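Local coordinates for probable GTP-binding protein engB (Pyrococcus horikoshii, PDB 2CXX) that binds guanine nucleotides, probably as a magnesium-dependent GTPase of the EngB family, and is probably needed for normal cell division and septation, at residues F144-K148 with F149-L153. Numbering follows the deposited sequence.
Sequences FLAEK and FEVPL
F149 sets CB and the base of its ring beside the L145 carbonyl in the last turn of helix 138-149, O to CG 3.3 Å, the oxygen lying obliquely to the ring. Its CG lies beside the backbone N (chi1 -76°), which swings the ring out to the flank of the helix and somewhat back, so that CZ comes 4.5 Å from L145 CD2. The same carbonyl takes the F149 amide, N to O 2.8 Å, in a regular i to i-4 helical bond. E150 then leaves the helix with positive phi (63°), and the chain folds back. V151 N reaches A146 O at 2.9 Å in a nearly straight bond; a weak hydrogen bond, E150 N to E147 O 3.4 Å, accompanies it. Across the turn A146 CB meets V151 CB at 4.0 Å, and both side chains also touch F160 of strand 160-162. F149 continues inward to L88 and to Y115 of helix 110-120; an alanine here would probably open a gap at the helix end facing L88 and leave the Y115 ring without its aromatic partner. K148 reaches helix 94-104, its NZ salt-bridged to E103. The reversal is a Schellman motif with its hydrophobic contact, ending a helix that flanks the sheet of this P-loop GTPase fold.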
ATOM      1  N   PHE A 144     -13.062  -9.177  -5.427  1.00 12.16           N
ATOM      2  CA  PHE A 144     -12.119  -9.643  -6.440  1.00 11.72           C
ATOM      3  C   PHE A 144     -10.696  -9.652  -5.864  1.00 10.63           C
ATOM      4  O   PHE A 144      -9.946 -10.623  -6.015  1.00 11.05           O
ATOM      5  CB  PHE A 144     -12.190  -8.686  -7.684  1.00 13.01           C
ATOM      6  CG  PHE A 144     -11.250  -9.032  -8.776  1.00 14.29           C
ATOM      7  CD1 PHE A 144     -11.591  -9.994  -9.721  1.00 18.23           C
ATOM      8  CD2 PHE A 144     -10.008  -8.404  -8.867  1.00 13.89           C
ATOM      9  CE1 PHE A 144     -10.713 -10.310 -10.729  1.00 18.97           C
ATOM     10  CE2 PHE A 144      -9.130  -8.702  -9.846  1.00 14.78           C
ATOM     11  CZ  PHE A 144      -9.462  -9.661 -10.802  1.00 16.00           C
ATOM     12  N   LEU A 145     -10.314  -8.548  -5.217  1.00 11.83           N
ATOM     13  CA  LEU A 145      -8.982  -8.428  -4.671  1.00 11.58           C
ATOM     14  C   LEU A 145      -8.783  -9.461  -3.577  1.00 11.58           C
ATOM     15  O   LEU A 145      -7.705 -10.012  -3.441  1.00 12.05           O
ATOM     16  CB  LEU A 145      -8.762  -6.997  -4.113  1.00 12.07           C
ATOM     17  CG  LEU A 145      -8.809  -5.816  -5.099  1.00 13.15           C
ATOM     18  CD1 LEU A 145      -8.469  -4.505  -4.391  1.00 11.29           C
ATOM     19  CD2 LEU A 145      -7.801  -6.076  -6.169  1.00 12.47           C
ATOM     20  N   ALA A 146      -9.815  -9.727  -2.786  1.00  9.90           N
ATOM     21  CA  ALA A 146      -9.660 -10.700  -1.708  1.00 11.34           C
ATOM     22  C   ALA A 146      -9.346 -12.076  -2.298  1.00 12.41           C
ATOM     23  O   ALA A 146      -8.459 -12.763  -1.818  1.00 10.95           O
ATOM     24  CB  ALA A 146     -10.920 -10.742  -0.821  1.00 12.27           C
ATOM     25  N   GLU A 147     -10.036 -12.458  -3.376  1.00 13.35           N
ATOM     26  CA  GLU A 147      -9.776 -13.745  -4.002  1.00 14.34           C
ATOM     27  C   GLU A 147      -8.339 -13.776  -4.603  1.00 14.23           C
ATOM     28  O   GLU A 147      -7.629 -14.759  -4.443  1.00 14.30           O
ATOM     29  CB  GLU A 147     -10.859 -13.963  -5.083  1.00 17.89           C
ATOM     30  CG  GLU A 147     -11.078 -15.394  -5.569  1.00 24.13           C
ATOM     31  CD  GLU A 147     -10.092 -15.843  -6.579  1.00 26.20           C
ATOM     32  OE1 GLU A 147      -9.676 -15.017  -7.399  1.00 27.57           O
ATOM     33  OE2 GLU A 147      -9.734 -17.049  -6.581  1.00 28.39           O
ATOM     34  N   LYS A 148      -7.901 -12.687  -5.250  1.00 13.25           N
ATOM     35  CA  LYS A 148      -6.570 -12.687  -5.871  1.00 12.85           C
ATOM     36  C   LYS A 148      -5.424 -12.635  -4.851  1.00 11.43           C
ATOM     37  O   LYS A 148      -4.337 -13.192  -5.091  1.00 11.59           O
ATOM     38  CB  LYS A 148      -6.444 -11.494  -6.843  1.00 12.49           C
ATOM     39  CG  LYS A 148      -7.376 -11.601  -8.072  1.00 15.41           C
ATOM     40  CD  LYS A 148      -6.956 -12.749  -8.947  1.00 14.75           C
ATOM     41  CE  LYS A 148      -8.019 -13.070  -9.989  1.00 18.74           C
ATOM     42  NZ  LYS A 148      -7.675 -14.314 -10.765  1.00 18.72           N
ATOM     43  N   PHE A 149      -5.670 -11.966  -3.728  1.00 13.47           N
ATOM     44  CA  PHE A 149      -4.651 -11.823  -2.663  1.00 11.80           C
ATOM     45  C   PHE A 149      -4.669 -13.025  -1.673  1.00 11.74           C
ATOM     46  O   PHE A 149      -3.866 -13.075  -0.761  1.00 12.44           O
ATOM     47  CB  PHE A 149      -4.941 -10.583  -1.827  1.00 10.42           C
ATOM     48  CG  PHE A 149      -4.586  -9.260  -2.484  1.00 10.72           C
ATOM     49  CD1 PHE A 149      -4.312  -9.164  -3.866  1.00 11.87           C
ATOM     50  CD2 PHE A 149      -4.620  -8.071  -1.702  1.00 11.02           C
ATOM     51  CE1 PHE A 149      -4.090  -7.931  -4.448  1.00  8.20           C
ATOM     52  CE2 PHE A 149      -4.407  -6.816  -2.293  1.00 11.07           C
ATOM     53  CZ  PHE A 149      -4.144  -6.742  -3.666  1.00 10.30           C
ATOM     54  N   GLU A 150      -5.595 -13.966  -1.870  1.00 12.35           N
ATOM     55  CA  GLU A 150      -5.742 -15.148  -0.981  1.00 11.60           C
ATOM     56  C   GLU A 150      -6.121 -14.750   0.437  1.00 13.94           C
ATOM     57  O   GLU A 150      -5.533 -15.191   1.423  1.00 15.08           O
ATOM     58  CB  GLU A 150      -4.467 -16.047  -0.966  1.00 11.77           C
ATOM     59  CG  GLU A 150      -4.206 -16.665  -2.332  1.00 13.53           C
ATOM     60  CD  GLU A 150      -2.981 -17.557  -2.382  1.00 14.84           C
ATOM     61  OE1 GLU A 150      -2.282 -17.727  -1.350  1.00 16.32           O
ATOM     62  OE2 GLU A 150      -2.718 -18.074  -3.482  1.00 17.54           O
ATOM     63  N   VAL A 151      -7.120 -13.880   0.511  1.00 12.38           N
ATOM     64  CA  VAL A 151      -7.683 -13.394   1.756  1.00 13.17           C
ATOM     65  C   VAL A 151      -8.987 -14.138   2.015  1.00 15.47           C
ATOM     66  O   VAL A 151      -9.876 -14.142   1.170  1.00 15.74           O
ATOM     67  CB  VAL A 151      -7.985 -11.915   1.697  1.00 14.88           C
ATOM     68  CG1 VAL A 151      -8.686 -11.490   2.930  1.00 13.54           C
ATOM     69  CG2 VAL A 151      -6.674 -11.154   1.591  1.00 14.62           C
ATOM     70  N   PRO A 152      -9.091 -14.809   3.184  1.00 17.52           N
ATOM     71  CA  PRO A 152     -10.305 -15.559   3.537  1.00 17.97           C
ATOM     72  C   PRO A 152     -11.534 -14.649   3.624  1.00 17.69           C
ATOM     73  O   PRO A 152     -11.455 -13.513   4.080  1.00 17.37           O
ATOM     74  CB  PRO A 152      -9.983 -16.181   4.910  1.00 18.85           C
ATOM     75  CG  PRO A 152      -8.474 -16.185   5.016  1.00 20.65           C
ATOM     76  CD  PRO A 152      -8.033 -14.943   4.213  1.00 18.00           C
ATOM     77  N   LEU A 153     -12.683 -15.163   3.221  1.00 16.90           N
ATOM     78  CA  LEU A 153     -13.916 -14.357   3.306  1.00 19.57           C
ATOM     79  C   LEU A 153     -14.121 -13.750   4.697  1.00 19.94           C
ATOM     80  O   LEU A 153     -14.533 -12.592   4.838  1.00 18.98           O
ATOM     81  CB  LEU A 153     -15.144 -15.229   2.961  1.00 22.34           C
ATOM     82  CG  LEU A 153     -14.986 -15.906   1.597  1.00 25.35           C
ATOM     83  CD1 LEU A 153     -16.080 -16.936   1.390  1.00 25.88           C
ATOM     84  CD2 LEU A 153     -15.002 -14.870   0.487  1.00 25.73           C
TER